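Long-range contacts in malonyl CoA-acyl carrier protein transacylase (Bartonella henselae, PDB 3QAT), which probably transfers the malonyl group from malonyl-CoA to acyl carrier protein, the step that supplies extender units for bacterial fatty acid synthesis: residues L18-K23 with I51-A56; V35-V39 with M70-A75; E45-I51 with N64-A68; K92-S98 with V232-N237; Q14-I19 with L59-A65. All blocks are in the same frame, centred on the assembly; numbering follows the deposited sequence.

Interaction 1: residues L18-K23 with I51-A56; sequences LIGMGK and IFEGPA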
# COMPACT_ATOMS: atom_id res chain seq x y z
N LEU A 18 0.74 -8.23 -10.41
CA LEU A 18 0.35 -9.31 -11.34
C LEU A 18 1.24 -9.18 -12.56
O LEU A 18 1.42 -8.08 -13.05
CB LEU A 18 -1.10 -9.07 -11.84
CG LEU A 18 -2.23 -9.12 -10.81
CD1 LEU A 18 -3.44 -8.36 -11.28
CD2 LEU A 18 -2.57 -10.57 -10.52
N ILE A 19 1.73 -10.30 -13.09
CA ILE A 19 2.49 -10.26 -14.36
C ILE A 19 1.62 -9.63 -15.43
O ILE A 19 0.43 -9.98 -15.58
CB ILE A 19 2.86 -11.67 -14.86
CG1 ILE A 19 3.95 -12.28 -13.98
CG2 ILE A 19 3.30 -11.64 -16.35
CD1 ILE A 19 4.11 -13.82 -14.24
N GLY A 20 2.23 -8.72 -16.20
CA GLY A 20 1.54 -8.02 -17.29
C GLY A 20 0.78 -6.78 -16.88
O GLY A 20 0.24 -6.06 -17.74
N MET A 21 0.73 -6.48 -15.58
CA MET A 21 0.07 -5.27 -15.15
C MET A 21 0.66 -4.04 -15.86
O MET A 21 1.88 -3.93 -16.05
CB MET A 21 0.14 -5.13 -13.62
CG MET A 21 1.54 -4.96 -13.07
SD MET A 21 1.43 -4.85 -11.26
CE MET A 21 3.16 -4.51 -10.85
N GLY A 22 -0.23 -3.16 -16.30
CA GLY A 22 0.17 -1.93 -16.96
C GLY A 22 0.55 -2.06 -18.44
O GLY A 22 0.64 -1.04 -19.10
N LYS A 23 0.73 -3.28 -18.97
CA LYS A 23 1.28 -3.44 -20.33
C LYS A 23 0.29 -2.90 -21.37
O LYS A 23 0.67 -2.10 -22.24
CB LYS A 23 1.64 -4.91 -20.64
CG LYS A 23 2.15 -5.16 -22.08
CD LYS A 23 3.49 -4.49 -22.31
CE LYS A 23 3.90 -4.51 -23.77
NZ LYS A 23 5.24 -3.89 -23.93
N ILE A 51 7.96 -6.57 -14.67
CA ILE A 51 6.54 -6.25 -14.58
C ILE A 51 5.72 -6.95 -15.66
O ILE A 51 4.69 -7.57 -15.35
CB ILE A 51 6.31 -4.74 -14.62
CG1 ILE A 51 7.13 -4.06 -13.51
CG2 ILE A 51 4.81 -4.41 -14.49
CD1 ILE A 51 6.95 -2.50 -13.46
N PHE A 52 6.17 -6.88 -16.90
CA PHE A 52 5.34 -7.35 -18.02
C PHE A 52 5.44 -8.85 -18.29
O PHE A 52 4.49 -9.44 -18.80
CB PHE A 52 5.66 -6.58 -19.31
CG PHE A 52 5.46 -5.07 -19.21
CD1 PHE A 52 4.52 -4.50 -18.33
CD2 PHE A 52 6.19 -4.23 -20.05
CE1 PHE A 52 4.35 -3.11 -18.27
CE2 PHE A 52 6.02 -2.85 -20.00
CZ PHE A 52 5.10 -2.28 -19.11
N GLU A 53 6.56 -9.48 -17.92
CA GLU A 53 6.80 -10.88 -18.27
C GLU A 53 7.20 -11.78 -17.10
O GLU A 53 7.34 -13.02 -17.27
CB GLU A 53 7.87 -10.96 -19.34
CG GLU A 53 7.49 -10.33 -20.67
CD GLU A 53 8.56 -10.55 -21.73
OE1 GLU A 53 8.84 -11.71 -22.07
OE2 GLU A 53 9.12 -9.55 -22.22
N GLY A 54 7.36 -11.21 -15.91
CA GLY A 54 7.73 -12.02 -14.75
C GLY A 54 9.20 -12.42 -14.76
O GLY A 54 10.03 -11.75 -15.38
N PRO A 55 9.54 -13.56 -14.11
CA PRO A 55 8.63 -14.51 -13.44
C PRO A 55 7.90 -13.88 -12.27
O PRO A 55 8.34 -12.85 -11.73
CB PRO A 55 9.59 -15.60 -12.94
CG PRO A 55 10.80 -15.48 -13.79
CD PRO A 55 10.94 -14.03 -14.10
N ALA A 56 6.77 -14.47 -11.90
CA ALA A 56 5.96 -13.95 -10.78
C ALA A 56 6.76 -13.81 -9.48
O ALA A 56 6.56 -12.83 -8.76
CB ALA A 56 4.72 -14.86 -10.55
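G20 and I51 tie a type II beta turn, L18 to M21, to the last turn of helix 47-53. The polar part is one backbone bond: G20 N donates to I51 O at 2.8 Å, bent to 158° at the hydrogen. G20 suits the third position of the turn because its phi is positive, and without a side chain it brings its CA to within 3.9 Å of F52 CA.

The aromatic part centres on F52. K23 lays its aliphatic chain across one face, CD standing 3.7 Å from the ring centroid in a CH-pi contact, displaced toward the rim. A bend at chi2 (66°) turns the lysine chain over the ring. M21 O comes to the ring edge, in plane, 3.4 Å from F52 CE1, where the slightly positive ring hydrogens suit a carbonyl oxygen.

The remaining contacts are van der Waals packing. In the conformer described, I19 sets CG2 against the F52 carbonyl oxygen, and its CD1 reaches A56 CB at 3.9 Å. G54, the first residue past the helix, has positive phi, a conformation glycine adopts readily, and I19 CG1 lies against its CA. M21 crosses I51 at about a right angle, M21 CG touching I51 CG2 at 3.6 Å.

This is mostly a surface contact, with M21 and I51 as its buried part. M21 continues inward onto A68, L69 and V72 of helix 62-82, while the F52 ring meets that of F36 on helix 30-43; the loop from strand 6-11 to helix 23-28 is thereby packed against the helical layer.

Interaction 2: residues V35-V39 with M70-A75; sequences VFEEV and MAVSMA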
# COMPACT_ATOMS: atom_id res chain seq x y z
N VAL A 35 5.62 6.76 -18.00
CA VAL A 35 5.83 6.47 -16.57
C VAL A 35 6.75 5.26 -16.39
O VAL A 35 7.74 5.34 -15.63
CB VAL A 35 4.47 6.24 -15.84
CG1 VAL A 35 4.68 5.59 -14.45
CG2 VAL A 35 3.74 7.57 -15.73
N PHE A 36 6.50 4.17 -17.12
CA PHE A 36 7.38 2.99 -17.01
C PHE A 36 8.78 3.26 -17.50
O PHE A 36 9.74 2.79 -16.89
CB PHE A 36 6.78 1.76 -17.71
CG PHE A 36 5.55 1.23 -17.02
CD1 PHE A 36 5.65 0.27 -16.01
CD2 PHE A 36 4.28 1.69 -17.37
CE1 PHE A 36 4.49 -0.20 -15.37
CE2 PHE A 36 3.13 1.21 -16.73
CZ PHE A 36 3.24 0.27 -15.73
N GLU A 37 8.91 4.01 -18.59
CA GLU A 37 10.23 4.39 -19.07
C GLU A 37 11.02 5.17 -18.02
O GLU A 37 12.21 4.92 -17.83
CB GLU A 37 10.09 5.23 -20.34
CG GLU A 37 9.60 4.43 -21.54
CD GLU A 37 9.29 5.33 -22.71
OE1 GLU A 37 9.46 6.56 -22.56
OE2 GLU A 37 8.90 4.81 -23.77
N GLU A 38 10.35 6.11 -17.34
CA GLU A 38 11.03 6.94 -16.36
C GLU A 38 11.40 6.12 -15.12
O GLU A 38 12.50 6.29 -14.58
CB GLU A 38 10.21 8.18 -15.96
CG GLU A 38 10.98 9.02 -14.96
CD GLU A 38 10.39 10.40 -14.69
OE1 GLU A 38 9.32 10.73 -15.25
OE2 GLU A 38 11.00 11.12 -13.89
N VAL A 39 10.48 5.27 -14.68
CA VAL A 39 10.82 4.38 -13.56
C VAL A 39 12.05 3.50 -13.85
O VAL A 39 12.97 3.39 -13.01
CB VAL A 39 9.60 3.59 -13.09
CG1 VAL A 39 10.02 2.50 -12.10
CG2 VAL A 39 8.60 4.56 -12.46
N MET A 70 3.75 1.08 -7.78
CA MET A 70 3.63 2.53 -7.86
C MET A 70 3.59 2.96 -9.33
O MET A 70 2.78 3.81 -9.70
CB MET A 70 4.80 3.20 -7.11
CG MET A 70 4.80 4.76 -7.14
SD MET A 70 5.57 5.40 -8.66
CE MET A 70 7.25 4.80 -8.50
N ALA A 71 4.43 2.34 -10.17
CA ALA A 71 4.47 2.71 -11.61
C ALA A 71 3.08 2.48 -12.25
O ALA A 71 2.61 3.33 -12.99
CB ALA A 71 5.51 1.89 -12.35
N VAL A 72 2.45 1.34 -11.96
CA VAL A 72 1.13 1.08 -12.53
C VAL A 72 0.15 2.15 -12.06
O VAL A 72 -0.60 2.71 -12.88
CB VAL A 72 0.62 -0.31 -12.16
CG1 VAL A 72 -0.81 -0.53 -12.69
CG2 VAL A 72 1.58 -1.37 -12.73
N SER A 73 0.15 2.47 -10.77
CA SER A 73 -0.75 3.50 -10.25
C SER A 73 -0.50 4.86 -10.92
O SER A 73 -1.45 5.54 -11.34
CB SER A 73 -0.63 3.65 -8.73
OG SER A 73 -1.22 2.56 -8.05
N MET A 74 0.77 5.23 -11.02
CA MET A 74 1.10 6.54 -11.62
C MET A 74 0.82 6.58 -13.13
O MET A 74 0.45 7.63 -13.65
CB MET A 74 2.55 6.94 -11.31
CG MET A 74 2.72 7.43 -9.87
SD MET A 74 1.60 8.81 -9.41
CE MET A 74 2.00 10.03 -10.67
N ALA A 75 0.94 5.44 -13.82
CA ALA A 75 0.53 5.40 -15.24
C ALA A 75 -0.97 5.73 -15.35
O ALA A 75 -1.38 6.54 -16.18
CB ALA A 75 0.81 4.02 -15.85
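The ring of F36 is the one flat group here, and it packs against A71, V72 and A75 of helix 62-82. Its edge points at V72, with F36 CZ 3.8 Å from V72 CG2 near the ring plane. A71 CB and A75 CB approach the ring obliquely, 3.8 Å from F36 CE1 and 3.7 Å from F36 CE2 respectively. One helical turn separates the two alanines, so their methyls meet CE1 and CE2, one on each side of CZ. F36 CG lies anti to the carbonyl carbon (chi1 -68°), and although the CB leaves to the flank, this torsion swings the ring end toward the partner helix.

V35 and V39, also one turn apart, direct their CB atoms toward the other helix. V35 CG1 sits 3.4 Å from A71 O and 4.0 Å from M74 CB, while its CG2 rests near M74 O. V39 CG2 touches A71 CB at 4.1 Å and the tip of M70, whose chain bends at chi2 and chi3 to bring CE round. The segment axes approach to 9.5 Å and run at 144°, nearer antiparallel than perpendicular; A71 and A75 give the bulky V35, F36 and V39 close access, with M70, V72 and M74 flanking them.

Every touching residue is buried and apolar, and the helices are joined by van der Waals packing and exclusion of water. The polar S73 OG and E38 OE2 bond away from this contact, to I281 O and T114 OG1.

Interaction 3: residues E45-I51 with N64-A68; sequences EKLSDII and NAQPA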
# COMPACT_ATOMS: atom_id res chain seq x y z
N GLU A 45 17.51 0.21 -14.49
CA GLU A 45 17.16 -1.21 -14.61
C GLU A 45 15.94 -1.35 -15.49
O GLU A 45 15.04 -0.52 -15.39
CB GLU A 45 16.76 -1.74 -13.21
CG GLU A 45 16.70 -3.25 -13.11
CD GLU A 45 15.94 -3.73 -11.88
OE1 GLU A 45 15.30 -2.92 -11.17
OE2 GLU A 45 15.99 -4.94 -11.63
N LYS A 46 15.87 -2.41 -16.29
CA LYS A 46 14.64 -2.72 -17.03
C LYS A 46 13.63 -3.45 -16.10
O LYS A 46 13.24 -4.60 -16.34
CB LYS A 46 14.93 -3.56 -18.27
CG LYS A 46 15.61 -2.79 -19.40
CD LYS A 46 14.60 -1.85 -20.08
CE LYS A 46 15.17 -1.21 -21.36
NZ LYS A 46 14.12 -0.43 -22.10
N LEU A 47 13.19 -2.75 -15.07
CA LEU A 47 12.17 -3.29 -14.17
C LEU A 47 10.91 -3.63 -14.95
O LEU A 47 10.24 -4.64 -14.64
CB LEU A 47 11.86 -2.26 -13.07
CG LEU A 47 10.73 -2.67 -12.11
CD1 LEU A 47 11.05 -3.97 -11.30
CD2 LEU A 47 10.36 -1.49 -11.17
N SER A 48 10.59 -2.81 -15.96
CA SER A 48 9.39 -3.05 -16.75
C SER A 48 9.35 -4.46 -17.38
O SER A 48 8.27 -5.02 -17.56
CB SER A 48 9.23 -1.96 -17.83
OG SER A 48 10.35 -2.01 -18.72
N ASP A 49 10.51 -5.03 -17.71
CA ASP A 49 10.51 -6.40 -18.26
C ASP A 49 10.00 -7.42 -17.23
O ASP A 49 9.29 -8.36 -17.59
CB ASP A 49 11.90 -6.80 -18.75
CG ASP A 49 12.27 -6.17 -20.09
OD1 ASP A 49 11.36 -5.80 -20.88
OD2 ASP A 49 13.48 -6.09 -20.38
N ILE A 50 10.37 -7.23 -15.97
CA ILE A 50 9.88 -8.08 -14.88
C ILE A 50 8.38 -7.84 -14.66
O ILE A 50 7.60 -8.79 -14.50
CB ILE A 50 10.67 -7.80 -13.59
CG1 ILE A 50 12.15 -8.20 -13.76
CG2 ILE A 50 10.03 -8.50 -12.37
CD1 ILE A 50 13.07 -7.59 -12.66
N ILE A 51 7.96 -6.57 -14.67
CA ILE A 51 6.54 -6.25 -14.58
C ILE A 51 5.72 -6.95 -15.66
O ILE A 51 4.69 -7.57 -15.35
CB ILE A 51 6.31 -4.74 -14.62
CG1 ILE A 51 7.13 -4.06 -13.51
CG2 ILE A 51 4.81 -4.41 -14.49
CD1 ILE A 51 6.95 -2.50 -13.46
N ASN A 64 11.17 -5.25 -6.01
CA ASN A 64 10.53 -5.06 -7.32
C ASN A 64 9.07 -4.63 -7.24
O ASN A 64 8.66 -3.68 -7.93
CB ASN A 64 10.70 -6.33 -8.17
CG ASN A 64 12.15 -6.58 -8.48
OD1 ASN A 64 12.95 -5.63 -8.56
ND2 ASN A 64 12.52 -7.84 -8.62
N ALA A 65 8.31 -5.32 -6.40
CA ALA A 65 6.87 -5.07 -6.30
C ALA A 65 6.57 -3.63 -5.88
O ALA A 65 5.59 -3.06 -6.32
CB ALA A 65 6.24 -6.05 -5.31
N GLN A 66 7.40 -3.06 -5.01
CA GLN A 66 7.07 -1.70 -4.51
C GLN A 66 7.17 -0.63 -5.63
O GLN A 66 6.18 0.02 -5.91
CB GLN A 66 7.90 -1.32 -3.28
CG GLN A 66 7.62 -2.24 -2.08
CD GLN A 66 8.15 -1.65 -0.77
OE1 GLN A 66 8.08 -0.44 -0.54
NE2 GLN A 66 8.67 -2.53 0.11
N PRO A 67 8.35 -0.49 -6.29
CA PRO A 67 8.35 0.50 -7.37
C PRO A 67 7.43 0.09 -8.52
O PRO A 67 6.82 0.97 -9.17
CB PRO A 67 9.83 0.58 -7.83
CG PRO A 67 10.45 -0.76 -7.33
CD PRO A 67 9.71 -1.04 -6.03
N ALA A 68 7.27 -1.23 -8.77
CA ALA A 68 6.38 -1.66 -9.89
C ALA A 68 4.92 -1.29 -9.68
O ALA A 68 4.26 -0.80 -10.60
CB ALA A 68 6.48 -3.17 -10.12
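L47 reaches toward N64 and P67 with its two methyls divided between them. CD1 lies 3.7 Å from N64 OD1, the side chains running obliquely to each other, and CD2 lies 3.9 Å from P67 CG, where leucine and proline cross at about a right angle. With CG opposite the backbone N (chi1 176°), the fork of L47 extends toward N64 and P67.

I50 comes at N64 from another direction, crossing it at about a right angle with CD1 4.1 Å from N64 ND2. I51, one turn beyond L47, brings its CD1 against A68: the gap to A68 CB is 3.4 Å, tighter than usual for two carbons. The lone methyl of alanine permits so close an approach. The axes of the two short segments lie at 97°. P67 lacks an N-H, which fits the kink in helix 64-68.

N64 is the main polar residue here. Its ND2 bonds to V58 O, so the amide is held by the neighbouring helix while its CB and OD1 pack against L47 CD1. At the margin, E45 forms a salt bridge with R121 of helix 113-129. Dispersion and burial therefore join the two segments, and N64 ND2 and, in the conformer described, E45 OE1 find partners outside them.

Interaction 4: residues K92-S98 with V232-N237; sequences KFVAGHS and VPLIAN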
# COMPACT_ATOMS: atom_id res chain seq x y z
N LYS A 92 -10.97 14.60 -2.92
CA LYS A 92 -10.94 15.14 -1.57
C LYS A 92 -9.70 14.70 -0.77
O LYS A 92 -9.07 15.53 -0.10
CB LYS A 92 -12.23 14.78 -0.82
CG LYS A 92 -12.52 15.68 0.36
CD LYS A 92 -13.98 15.51 0.85
CE LYS A 92 -14.43 16.64 1.78
NZ LYS A 92 -14.18 16.42 3.25
N PHE A 93 -9.39 13.40 -0.83
CA PHE A 93 -8.29 12.83 -0.06
C PHE A 93 -7.60 11.74 -0.87
O PHE A 93 -8.22 11.14 -1.75
CB PHE A 93 -8.80 12.16 1.22
CG PHE A 93 -9.66 13.06 2.09
CD1 PHE A 93 -9.11 14.18 2.71
CD2 PHE A 93 -11.00 12.76 2.29
CE1 PHE A 93 -9.92 15.01 3.53
CE2 PHE A 93 -11.81 13.57 3.11
CZ PHE A 93 -11.26 14.69 3.71
N VAL A 94 -6.33 11.51 -0.53
CA VAL A 94 -5.60 10.31 -1.03
C VAL A 94 -5.17 9.45 0.13
O VAL A 94 -4.98 9.95 1.23
CB VAL A 94 -4.39 10.66 -1.95
CG1 VAL A 94 -4.89 11.35 -3.23
CG2 VAL A 94 -3.36 11.51 -1.20
N ALA A 95 -5.04 8.15 -0.11
CA ALA A 95 -4.54 7.22 0.88
C ALA A 95 -3.99 6.01 0.15
O ALA A 95 -4.41 5.73 -0.97
CB ALA A 95 -5.67 6.79 1.83
N GLY A 96 -3.06 5.30 0.76
CA GLY A 96 -2.58 4.07 0.10
C GLY A 96 -2.12 3.07 1.12
O GLY A 96 -1.75 3.42 2.25
N HIS A 97 -2.16 1.80 0.71
CA HIS A 97 -1.83 0.73 1.64
C HIS A 97 -0.31 0.49 1.64
O HIS A 97 0.23 -0.11 0.73
CB HIS A 97 -2.64 -0.52 1.27
CG HIS A 97 -2.79 -1.49 2.40
ND1 HIS A 97 -1.76 -2.27 2.84
CD2 HIS A 97 -3.88 -1.84 3.13
CE1 HIS A 97 -2.19 -3.04 3.83
NE2 HIS A 97 -3.47 -2.80 4.02
N SER A 98 0.36 0.99 2.68
CA SER A 98 1.80 0.81 2.90
C SER A 98 2.66 1.39 1.76
O SER A 98 2.88 2.60 1.75
CB SER A 98 2.10 -0.67 3.25
OG SER A 98 3.44 -0.80 3.67
N VAL A 232 -3.72 17.61 -2.12
CA VAL A 232 -4.87 17.20 -1.28
C VAL A 232 -4.30 16.34 -0.16
O VAL A 232 -3.23 15.77 -0.34
CB VAL A 232 -5.99 16.48 -2.08
CG1 VAL A 232 -6.44 17.33 -3.27
CG2 VAL A 232 -5.58 15.10 -2.54
N PRO A 233 -4.99 16.26 1.00
CA PRO A 233 -4.35 15.61 2.14
C PRO A 233 -4.21 14.10 1.98
O PRO A 233 -5.05 13.46 1.34
CB PRO A 233 -5.30 15.90 3.31
CG PRO A 233 -6.11 17.08 2.89
CD PRO A 233 -6.25 16.94 1.40
N LEU A 234 -3.16 13.59 2.60
CA LEU A 234 -2.98 12.14 2.72
C LEU A 234 -3.61 11.64 4.03
O LEU A 234 -3.28 12.15 5.12
CB LEU A 234 -1.48 11.87 2.74
CG LEU A 234 -1.10 10.39 2.96
CD1 LEU A 234 -1.27 9.58 1.67
CD2 LEU A 234 0.31 10.26 3.55
N ILE A 235 -4.45 10.60 3.95
CA ILE A 235 -4.94 9.99 5.18
C ILE A 235 -3.91 8.90 5.56
O ILE A 235 -3.94 7.80 5.01
CB ILE A 235 -6.35 9.37 5.03
CG1 ILE A 235 -7.31 10.34 4.34
CG2 ILE A 235 -6.88 8.93 6.42
CD1 ILE A 235 -7.40 11.76 4.98
N ALA A 236 -2.99 9.24 6.45
CA ALA A 236 -1.83 8.40 6.72
C ALA A 236 -2.19 7.11 7.43
O ALA A 236 -3.06 7.08 8.30
CB ALA A 236 -0.76 9.16 7.53
N ASN A 237 -1.47 6.04 7.09
CA ASN A 237 -1.70 4.73 7.69
C ASN A 237 -1.56 4.73 9.23
O ASN A 237 -2.23 3.93 9.90
CB ASN A 237 -0.67 3.69 7.18
CG ASN A 237 -0.86 3.25 5.73
OD1 ASN A 237 0.01 2.54 5.24
ND2 ASN A 237 -1.97 3.57 5.08
O HOH W 1 -2.19 6.58 3.21
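The segments run roughly parallel, their end-to-end directions 33° apart, and meet in a single bridge at V94 and L234, where V94 N donates to P233 O at 3.0 Å and I235 N to V94 O at 2.8 Å. Beyond it the chains diverge, and a water enters, accepting from G96 N and donating to I235 O.

N237 then takes over from the backbone. Its amide spans the gap with both ends: ND2 gives a hydrogen to G96 O at 2.8 Å, tilted from the carbonyl plane, and OD1 receives S98 N at 3.0 Å, in plane on a lone pair. Asparagine suits this place because it offers donor and acceptor side by side, as a peptide group does.

Apolar side chains line the bridge. The I235 CD1 methyl lies 3.7 Å from F93 CD1, oblique to the ring, while P233 CG approaches the ring edge. The V94 and V232 side chains cross at about a right angle, V94 CG1 being 3.9 Å from V232 CG2, and V94 CG2 meets L234 CD1.

S98 lies in a GxSxG sequence between strand 93-96 and helix 100-107, consistent with the nucleophile elbow of acyltransferases; its OG bonds to H207 NE2 and R123 NH2. With phi at 61°, its backbone has the strained form expected of such an elbow. Two hydrogen bonds from the N237 amide, whose OD1 is also bonded to Q256 NE2, hold the backbone on both sides of H97, beside the probable nucleophile.

Interaction 5: residues Q14-I19 with L59-A65; sequences QGSQLI and LTLTANA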
# COMPACT_ATOMS: atom_id res chain seq x y z
N GLN A 14 1.53 -4.14 -1.54
CA GLN A 14 2.09 -5.47 -1.80
C GLN A 14 0.99 -6.53 -1.80
O GLN A 14 0.14 -6.57 -0.86
CB GLN A 14 3.11 -5.75 -0.71
CG GLN A 14 3.80 -7.12 -0.83
CD GLN A 14 4.98 -7.12 -1.82
OE1 GLN A 14 5.79 -6.20 -1.85
NE2 GLN A 14 5.09 -8.21 -2.59
N GLY A 15 0.98 -7.37 -2.84
CA GLY A 15 -0.05 -8.38 -2.99
C GLY A 15 -0.97 -8.05 -4.15
O GLY A 15 -1.80 -8.89 -4.58
N SER A 16 -0.87 -6.83 -4.66
CA SER A 16 -1.70 -6.43 -5.81
C SER A 16 -0.98 -6.59 -7.14
O SER A 16 -1.59 -6.42 -8.20
CB SER A 16 -2.21 -4.98 -5.65
OG SER A 16 -3.17 -4.92 -4.60
N GLN A 17 0.30 -6.95 -7.09
CA GLN A 17 1.09 -7.09 -8.33
C GLN A 17 0.68 -8.34 -9.09
O GLN A 17 0.32 -9.39 -8.50
CB GLN A 17 2.60 -7.07 -8.03
CG GLN A 17 3.19 -8.36 -7.38
CD GLN A 17 2.83 -8.56 -5.92
OE1 GLN A 17 2.32 -7.66 -5.27
NE2 GLN A 17 3.09 -9.78 -5.42
N LEU A 18 0.74 -8.23 -10.41
CA LEU A 18 0.35 -9.31 -11.34
C LEU A 18 1.24 -9.18 -12.56
O LEU A 18 1.42 -8.08 -13.05
CB LEU A 18 -1.10 -9.07 -11.84
CG LEU A 18 -2.23 -9.12 -10.81
CD1 LEU A 18 -3.44 -8.36 -11.28
CD2 LEU A 18 -2.57 -10.57 -10.52
N ILE A 19 1.73 -10.30 -13.09
CA ILE A 19 2.49 -10.26 -14.36
C ILE A 19 1.62 -9.63 -15.43
O ILE A 19 0.43 -9.98 -15.58
CB ILE A 19 2.86 -11.67 -14.86
CG1 ILE A 19 3.95 -12.28 -13.98
CG2 ILE A 19 3.30 -11.64 -16.35
CD1 ILE A 19 4.11 -13.82 -14.24
N LEU A 59 8.92 -10.70 -9.69
CA LEU A 59 8.10 -9.49 -9.53
C LEU A 59 7.63 -9.31 -8.09
O LEU A 59 7.49 -8.18 -7.62
CB LEU A 59 6.88 -9.57 -10.46
CG LEU A 59 5.90 -8.40 -10.41
CD1 LEU A 59 6.58 -7.05 -10.70
CD2 LEU A 59 4.74 -8.62 -11.39
N THR A 60 7.38 -10.41 -7.39
CA THR A 60 6.83 -10.35 -6.04
C THR A 60 7.88 -9.93 -5.01
O THR A 60 7.52 -9.38 -3.97
CB THR A 60 6.16 -11.71 -5.72
OG1 THR A 60 4.97 -11.80 -6.51
CG2 THR A 60 5.79 -11.88 -4.25
N LEU A 61 9.17 -10.16 -5.30
CA LEU A 61 10.22 -9.66 -4.38
C LEU A 61 9.90 -8.19 -4.09
O LEU A 61 9.65 -7.40 -5.01
CB LEU A 61 11.59 -9.75 -5.03
CG LEU A 61 12.09 -11.18 -5.25
CD1 LEU A 61 13.39 -11.04 -6.02
CD2 LEU A 61 12.29 -11.86 -3.91
N THR A 62 9.91 -7.84 -2.81
CA THR A 62 9.42 -6.50 -2.42
C THR A 62 10.25 -5.34 -3.06
O THR A 62 9.67 -4.29 -3.39
CB THR A 62 9.26 -6.39 -0.91
OG1 THR A 62 8.46 -5.23 -0.58
CG2 THR A 62 10.62 -6.36 -0.24
N ALA A 63 11.54 -5.56 -3.32
CA ALA A 63 12.35 -4.55 -4.00
C ALA A 63 11.89 -4.28 -5.43
O ALA A 63 12.16 -3.22 -5.99
CB ALA A 63 13.82 -4.92 -3.98
N ASN A 64 11.17 -5.25 -6.01
CA ASN A 64 10.53 -5.06 -7.32
C ASN A 64 9.07 -4.63 -7.24
O ASN A 64 8.66 -3.68 -7.93
CB ASN A 64 10.70 -6.33 -8.17
CG ASN A 64 12.15 -6.58 -8.48
OD1 ASN A 64 12.95 -5.63 -8.56
ND2 ASN A 64 12.52 -7.84 -8.62
N ALA A 65 8.31 -5.32 -6.40
CA ALA A 65 6.87 -5.07 -6.30
C ALA A 65 6.57 -3.63 -5.88
O ALA A 65 5.59 -3.06 -6.32
CB ALA A 65 6.24 -6.05 -5.31
O HOH W 2 1.85 -11.64 -7.92
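The loop that follows strand 6-11 meets the junction of helices 56-60 and 62-82 here, and two glutamines, Q14 and Q17, make the polar links. Q14 uses both ends of its amide: NE2 donates to T60 O at 3.0 Å, on a lone pair in the carbonyl plane, and OE1 accepts from T62 OG1 at 3.1 Å, with the hydroxyl standing above the Q14 carbonyl plane. T62 OG1 also pairs with Q66 NE2. The A65 methyl approaches the amide obliquely, its CB 3.5 Å from Q14 OE1.

Q17 folds back on its own loop. Its chain bends at chi2 (-73°), letting OE1 accept from G15 N at 2.8 Å while NE2 reaches T60 OG1 at 3.0 Å. The hydroxyl of T60 is itself bonded to A56 O, one turn earlier. A water donates to Q17 O and, weakly, to T60 OG1.

L59 supplies the apolar part: its CD2 packs on the backbone, 3.7 Å from L18 C, and the side chains of Q17 and L59 run past each other in opposite directions. Glutamine suits both positions, being long enough to reach across and able to donate and accept at once. The four hydrogen bonds of the two amides fix their orientation, and that from Q14 NE2 supplies T60 O with a donor.

How the interactions relate
Interactions 2 and 3 are core contacts, both using helix 62-82 and both made by apolar packing, whereas interaction 1 lies mostly at the surface and interaction 5 is partly buried. Interactions 1 and 5 begin in the same loop and share L18 and I19, but the first relies on a backbone bond and a ring contact, the second on glutamine amides. M21, I51 and L59 pack together and link interactions 1, 3 and 5, and F36 connects them to interaction 2. Interaction 4 stands apart, its centre 19 to 26 Å from the other centres; there a single beta bridge and an asparagine border the probable nucleophile.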